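PDB 6VXC: trans-4-hydroxy-L-proline dehydratase from Clostridioides difficile 70-100-2010, which catalyses the radical-based dehydration of trans-4-hydroxy-L-proline to (S)-1-pyrroline-5-carboxylate, a step in the anaerobic breakdown of hydroxyproline. Local coordinates for residues Q307-F312 with N377-I382; D371-V376 with S402-Q407. All blocks are in the same frame, centred on the assembly; numbering follows the deposited sequence.

Along the chain the segments run 307-312, 371-376, 377-382 and 402-407, so those of the two contacts interleave, and the middle two are continuous. Strand 362-366, helix 378-390 and strand 396-401 make a beta-alpha-beta crossover between neighbouring parallel strands of a five-stranded mixed sheet. Contact 2 brings together the loops that leave the two strands; contact 1 sets the first turn of the crossover helix against helix 305-318. Their centres are about 14 Å apart, and they touch through a hydrogen bond from Q307 NE2 to G375 O and where Y381 packs on V376, CE2 to CG1 3.5 Å. Both lie away from the active-site residues, in the scaffold of the glycyl radical enzyme.

Contact 1: Q307-F312 with N377-I382; sequences QHLNPF and NEVSYI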
loop_
_atom_site.group_PDB
_atom_site.type_symbol
_atom_site.label_atom_id
_atom_site.label_comp_id
_atom_site.label_asym_id
_atom_site.label_seq_id
_atom_site.Cartn_x
_atom_site.Cartn_y
_atom_site.Cartn_z
ATOM N N GLN A 307 13.467 -3.738 -15.275
ATOM C CA GLN A 307 13.162 -4.377 -16.553
ATOM C C GLN A 307 12.804 -3.344 -17.620
ATOM O O GLN A 307 13.197 -3.487 -18.782
ATOM C CB GLN A 307 12.027 -5.393 -16.396
ATOM C CG GLN A 307 12.263 -6.471 -15.307
ATOM C CD GLN A 307 13.582 -7.189 -15.477
ATOM O OE1 GLN A 307 13.782 -7.938 -16.444
ATOM N NE2 GLN A 307 14.506 -6.945 -14.553
ATOM N N HIS A 308 12.071 -2.296 -17.252
ATOM C CA HIS A 308 11.646 -1.322 -18.254
ATOM C C HIS A 308 12.809 -0.444 -18.702
ATOM O O HIS A 308 12.888 -0.076 -19.877
ATOM C CB HIS A 308 10.488 -0.473 -17.715
ATOM C CG HIS A 308 9.312 -1.292 -17.293
ATOM N ND1 HIS A 308 8.745 -1.197 -16.039
ATOM C CD2 HIS A 308 8.637 -2.272 -17.938
ATOM C CE1 HIS A 308 7.763 -2.073 -15.936
ATOM N NE2 HIS A 308 7.676 -2.737 -17.075
ATOM N N LEU A 309 13.709 -0.087 -17.778
ATOM C CA LEU A 309 14.781 0.849 -18.109
ATOM C C LEU A 309 15.977 0.179 -18.784
ATOM O O LEU A 309 16.701 0.845 -19.527
ATOM C CB LEU A 309 15.249 1.589 -16.858
ATOM C CG LEU A 309 14.298 2.615 -16.242
ATOM C CD1 LEU A 309 14.967 3.308 -15.068
ATOM C CD2 LEU A 309 13.806 3.637 -17.279
ATOM N N ASN A 310 16.203 -1.110 -18.555
ATOM C CA ASN A 310 17.436 -1.719 -19.048
ATOM C C ASN A 310 17.601 -1.618 -20.560
ATOM O O ASN A 310 18.729 -1.355 -21.005
ATOM C CB ASN A 310 17.537 -3.181 -18.598
ATOM C CG ASN A 310 18.930 -3.759 -18.848
ATOM O OD1 ASN A 310 19.925 -3.274 -18.302
ATOM N ND2 ASN A 310 19.007 -4.782 -19.690
ATOM N N PRO A 311 16.572 -1.828 -21.390
ATOM C CA PRO A 311 16.770 -1.622 -22.837
ATOM C C PRO A 311 17.212 -0.209 -23.180
ATOM O O PRO A 311 18.115 -0.025 -24.006
ATOM C CB PRO A 311 15.391 -1.969 -23.432
ATOM C CG PRO A 311 14.793 -2.925 -22.435
ATOM C CD PRO A 311 15.255 -2.423 -21.086
ATOM N N PHE A 312 16.628 0.797 -22.528
ATOM C CA PHE A 312 17.050 2.174 -22.741
ATOM C C PHE A 312 18.486 2.381 -22.280
ATOM O O PHE A 312 19.286 3.012 -22.985
ATOM C CB PHE A 312 16.110 3.120 -21.985
ATOM C CG PHE A 312 14.690 3.153 -22.522
ATOM C CD1 PHE A 312 14.377 3.879 -23.652
ATOM C CD2 PHE A 312 13.697 2.423 -21.914
ATOM C CE1 PHE A 312 13.091 3.912 -24.136
ATOM C CE2 PHE A 312 12.403 2.435 -22.396
ATOM C CZ PHE A 312 12.099 3.180 -23.508
ATOM N N ASN A 377 20.014 -7.104 -13.729
ATOM C CA ASN A 377 20.756 -6.461 -14.802
ATOM C C ASN A 377 21.480 -5.263 -14.198
ATOM O O ASN A 377 21.408 -5.014 -12.990
ATOM C CB ASN A 377 19.825 -6.080 -15.977
ATOM C CG ASN A 377 18.724 -5.096 -15.577
ATOM O OD1 ASN A 377 18.971 -4.121 -14.859
ATOM N ND2 ASN A 377 17.495 -5.356 -16.041
ATOM N N GLU A 378 22.164 -4.495 -15.046
ATOM C CA GLU A 378 22.969 -3.393 -14.529
ATOM C C GLU A 378 22.103 -2.351 -13.841
ATOM O O GLU A 378 22.527 -1.748 -12.851
ATOM C CB GLU A 378 23.780 -2.726 -15.646
ATOM C CG GLU A 378 25.019 -3.491 -16.050
ATOM C CD GLU A 378 25.928 -3.777 -14.860
ATOM O OE1 GLU A 378 26.158 -4.975 -14.559
ATOM O OE2 GLU A 378 26.377 -2.808 -14.205
ATOM N N VAL A 379 20.898 -2.106 -14.365
ATOM C CA VAL A 379 20.025 -1.125 -13.724
ATOM C C VAL A 379 19.638 -1.600 -12.335
ATOM O O VAL A 379 19.486 -0.787 -11.424
ATOM C CB VAL A 379 18.761 -0.819 -14.574
ATOM C CG1 VAL A 379 17.881 0.182 -13.833
ATOM C CG2 VAL A 379 19.124 -0.240 -15.959
ATOM N N SER A 380 19.472 -2.913 -12.153
ATOM C CA SER A 380 19.149 -3.451 -10.832
ATOM C C SER A 380 20.177 -3.017 -9.803
ATOM O O SER A 380 19.830 -2.631 -8.678
ATOM C CB SER A 380 19.070 -4.983 -10.861
ATOM O OG SER A 380 18.335 -5.475 -11.954
ATOM N N TYR A 381 21.455 -3.113 -10.161
ATOM C CA TYR A 381 22.500 -2.726 -9.228
ATOM C C TYR A 381 22.551 -1.219 -9.042
ATOM O O TYR A 381 22.846 -0.750 -7.940
ATOM C CB TYR A 381 23.851 -3.279 -9.689
ATOM C CG TYR A 381 23.996 -4.747 -9.395
ATOM C CD1 TYR A 381 24.169 -5.185 -8.088
ATOM C CD2 TYR A 381 23.952 -5.693 -10.414
ATOM C CE1 TYR A 381 24.309 -6.525 -7.785
ATOM C CE2 TYR A 381 24.084 -7.046 -10.130
ATOM C CZ TYR A 381 24.262 -7.455 -8.808
ATOM O OH TYR A 381 24.404 -8.793 -8.521
ATOM N N ILE A 382 22.249 -0.449 -10.096
ATOM C CA ILE A 382 22.154 0.997 -9.940
ATOM C C ILE A 382 21.052 1.354 -8.937
ATOM O O ILE A 382 21.249 2.201 -8.063
ATOM C CB ILE A 382 21.942 1.679 -11.306
ATOM C CG1 ILE A 382 23.109 1.400 -12.262
ATOM C CG2 ILE A 382 21.827 3.168 -11.136
ATOM C CD1 ILE A 382 22.861 1.902 -13.703
HETATM O O HOH W 1 16.292 -7.766 -17.551
HETATM O O HOH W 2 22.338 -4.573 -18.122
#
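N377 meets N310 amide on amide: the two side chains arrive from opposite directions and stack with planes 7° apart, CG of N377 lying 3.5 Å from CG of N310. A chi1 of 61° sets the N377 amide between its own backbone N and carbonyl carbon, where OD1 turns back to cap the helix, accepting from S380 N at 3.0 Å, while ND2 reaches towards the other helix. There ND2 donates to the backbone O of D306 and to water 1, which in turn donates to Q307 OE1 at 2.7 Å. Held at both polar ends, the N377 amide is fixed in its rotation. The other end of the Q307 amide, NE2, is hydrogen-bonded to G375 O. One residue on, E378 contributes its backbone: water 2 accepts from E378 N and donates to N310 OD1 at 2.7 Å. N310 ND2 has a weak hydrogen bond to E314 OE2. V379 supplies the apolar part, its CG2 resting 3.8 Å from N310 CA and its CG1 4.2 Å from L309 CB. S380 completes a capping box, OG accepting from N377 N at 2.9 Å in a nearly straight bond; the same OG is hydrogen-bonded to OD2 of D306. The axes of the short helical segments lie at 116°, and beyond the first turn I382 still packs on Y313 of helix 305-318. L309 also packs on helices 276-293 and 324-339, which border the crossing, while helix 378-390 itself links the parallel strands 362-366 and 396-401.

Contact 2: D371-V376 with S402-Q407; sequences DGQDGV and SKKTPQ
The carboxylate of D374 offers one face to the segment 402-407: the backbone O of K404 stands over it, 3.5 Å from CG, and on that same side the P406 ring comes up with CD 3.4 Å from OD2. From the opposite face V376 N, standing 50° out of the carboxylate plane, donates to D374 OD1 at 2.9 Å and closes an Asx turn. OD1 also takes a bond from water 3, which accepts from T405 OG1 at 2.6 Å and so bridges the two loops. T405 OG1 in turn accepts from S402 N, and S402 OG from K404 N, an ST turn within the type I beta turn S402-T405. V376 and P406 pass alongside each other, CG2 of V376 4.0 Å from CD of P406. At the other end K404 stays extended until a bend at chi4 (78°) near the carbonyl of G372; its CE lies 3.2 Å from G372 O and 3.6 Å from Q373 OE1. Outside the pair, R746 binds the carbonyls of S402 and T405, and E430 holds S402 OG. The loops follow the neighbouring parallel strands 362-366 and 396-401 and lead into helices 378-390 and 407-418. Much of the polar chemistry is spent within them, on the Asx, ST and type I turns, with one water and close CH-to-oxygen approaches between them; the lysine amino group near the G372 carbonyl may add a mild electrostatic attraction.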
loop_
_atom_site.group_PDB
_atom_site.type_symbol
_atom_site.label_atom_id
_atom_site.label_comp_id
_atom_site.label_asym_id
_atom_site.label_seq_id
_atom_site.Cartn_x
_atom_site.Cartn_y
_atom_site.Cartn_z
ATOM N N ASP A 371 10.689 -13.145 -20.082
ATOM C CA ASP A 371 10.836 -14.521 -20.539
ATOM C C ASP A 371 10.910 -15.520 -19.391
ATOM O O ASP A 371 10.935 -16.725 -19.645
ATOM C CB ASP A 371 12.096 -14.665 -21.409
ATOM C CG ASP A 371 11.964 -13.968 -22.758
ATOM O OD1 ASP A 371 10.840 -13.910 -23.284
ATOM O OD2 ASP A 371 12.980 -13.485 -23.290
ATOM N N GLY A 372 10.922 -15.064 -18.144
ATOM C CA GLY A 372 10.985 -15.966 -17.012
ATOM C C GLY A 372 12.366 -16.348 -16.508
ATOM O O GLY A 372 12.469 -17.235 -15.653
ATOM N N GLN A 373 13.427 -15.757 -17.034
ATOM C CA GLN A 373 14.783 -16.038 -16.581
ATOM C C GLN A 373 15.284 -14.903 -15.683
ATOM O O GLN A 373 14.664 -13.847 -15.581
ATOM C CB GLN A 373 15.698 -16.271 -17.797
ATOM C CG GLN A 373 15.311 -17.529 -18.618
ATOM C CD GLN A 373 15.398 -18.851 -17.807
ATOM O OE1 GLN A 373 16.249 -18.997 -16.924
ATOM N NE2 GLN A 373 14.498 -19.793 -18.094
ATOM N N ASP A 374 16.431 -15.130 -15.038
ATOM C CA ASP A 374 17.027 -14.171 -14.108
ATOM C C ASP A 374 16.982 -12.748 -14.647
ATOM O O ASP A 374 17.468 -12.473 -15.742
ATOM C CB ASP A 374 18.479 -14.571 -13.803
ATOM C CG ASP A 374 19.241 -13.485 -13.057
ATOM O OD1 ASP A 374 18.598 -12.684 -12.334
ATOM O OD2 ASP A 374 20.483 -13.435 -13.195
ATOM N N GLY A 375 16.375 -11.845 -13.875
ATOM C CA GLY A 375 16.166 -10.469 -14.287
ATOM C C GLY A 375 17.161 -9.451 -13.767
ATOM O O GLY A 375 17.078 -8.273 -14.127
ATOM N N VAL A 376 18.092 -9.863 -12.909
ATOM C CA VAL A 376 19.107 -8.932 -12.429
ATOM C C VAL A 376 19.915 -8.421 -13.612
ATOM O O VAL A 376 20.412 -9.201 -14.429
ATOM C CB VAL A 376 19.992 -9.609 -11.373
ATOM C CG1 VAL A 376 21.224 -8.764 -11.083
ATOM C CG2 VAL A 376 19.171 -9.840 -10.098
ATOM N N SER A 402 14.560 -14.639 -6.606
ATOM C CA SER A 402 14.227 -15.883 -7.280
ATOM C C SER A 402 15.297 -16.924 -6.982
ATOM O O SER A 402 16.437 -16.591 -6.658
ATOM C CB SER A 402 14.122 -15.653 -8.803
ATOM O OG SER A 402 14.130 -16.861 -9.546
ATOM N N LYS A 403 14.923 -18.198 -7.132
ATOM C CA LYS A 403 15.928 -19.256 -7.161
ATOM C C LYS A 403 16.964 -19.018 -8.259
ATOM O O LYS A 403 18.056 -19.587 -8.199
ATOM C CB LYS A 403 15.253 -20.610 -7.362
ATOM C CG LYS A 403 14.561 -20.721 -8.698
ATOM C CD LYS A 403 13.834 -22.042 -8.877
ATOM C CE LYS A 403 13.243 -22.140 -10.287
ATOM N NZ LYS A 403 12.589 -23.453 -10.548
ATOM N N LYS A 404 16.632 -18.206 -9.261
ATOM C CA LYS A 404 17.519 -17.847 -10.360
ATOM C C LYS A 404 18.367 -16.608 -10.088
ATOM O O LYS A 404 19.227 -16.281 -10.911
ATOM C CB LYS A 404 16.708 -17.605 -11.640
ATOM C CG LYS A 404 15.739 -18.729 -12.060
ATOM C CD LYS A 404 14.997 -18.267 -13.293
ATOM C CE LYS A 404 14.225 -19.366 -14.014
ATOM N NZ LYS A 404 12.972 -19.670 -13.330
ATOM N N THR A 405 18.160 -15.938 -8.961
ATOM C CA THR A 405 18.833 -14.687 -8.627
ATOM C C THR A 405 20.269 -14.961 -8.190
ATOM O O THR A 405 20.499 -15.835 -7.355
ATOM C CB THR A 405 18.084 -13.972 -7.497
ATOM O OG1 THR A 405 16.749 -13.654 -7.912
ATOM C CG2 THR A 405 18.830 -12.700 -7.050
ATOM N N PRO A 406 21.248 -14.231 -8.711
ATOM C CA PRO A 406 22.632 -14.426 -8.255
ATOM C C PRO A 406 22.784 -14.102 -6.777
ATOM O O PRO A 406 22.151 -13.185 -6.253
ATOM C CB PRO A 406 23.436 -13.467 -9.142
ATOM C CG PRO A 406 22.535 -13.226 -10.339
ATOM C CD PRO A 406 21.154 -13.288 -9.834
ATOM N N GLN A 407 23.591 -14.906 -6.089
ATOM C CA GLN A 407 23.800 -14.676 -4.664
ATOM C C GLN A 407 24.388 -13.294 -4.401
ATOM O O GLN A 407 24.094 -12.683 -3.373
ATOM C CB GLN A 407 24.695 -15.769 -4.078
ATOM C CG GLN A 407 24.735 -15.772 -2.551
ATOM C CD GLN A 407 23.474 -16.336 -1.926
ATOM O OE1 GLN A 407 22.483 -16.590 -2.614
ATOM N NE2 GLN A 407 23.516 -16.563 -0.612
HETATM O O HOH W 3 16.982 -12.440 -10.169
#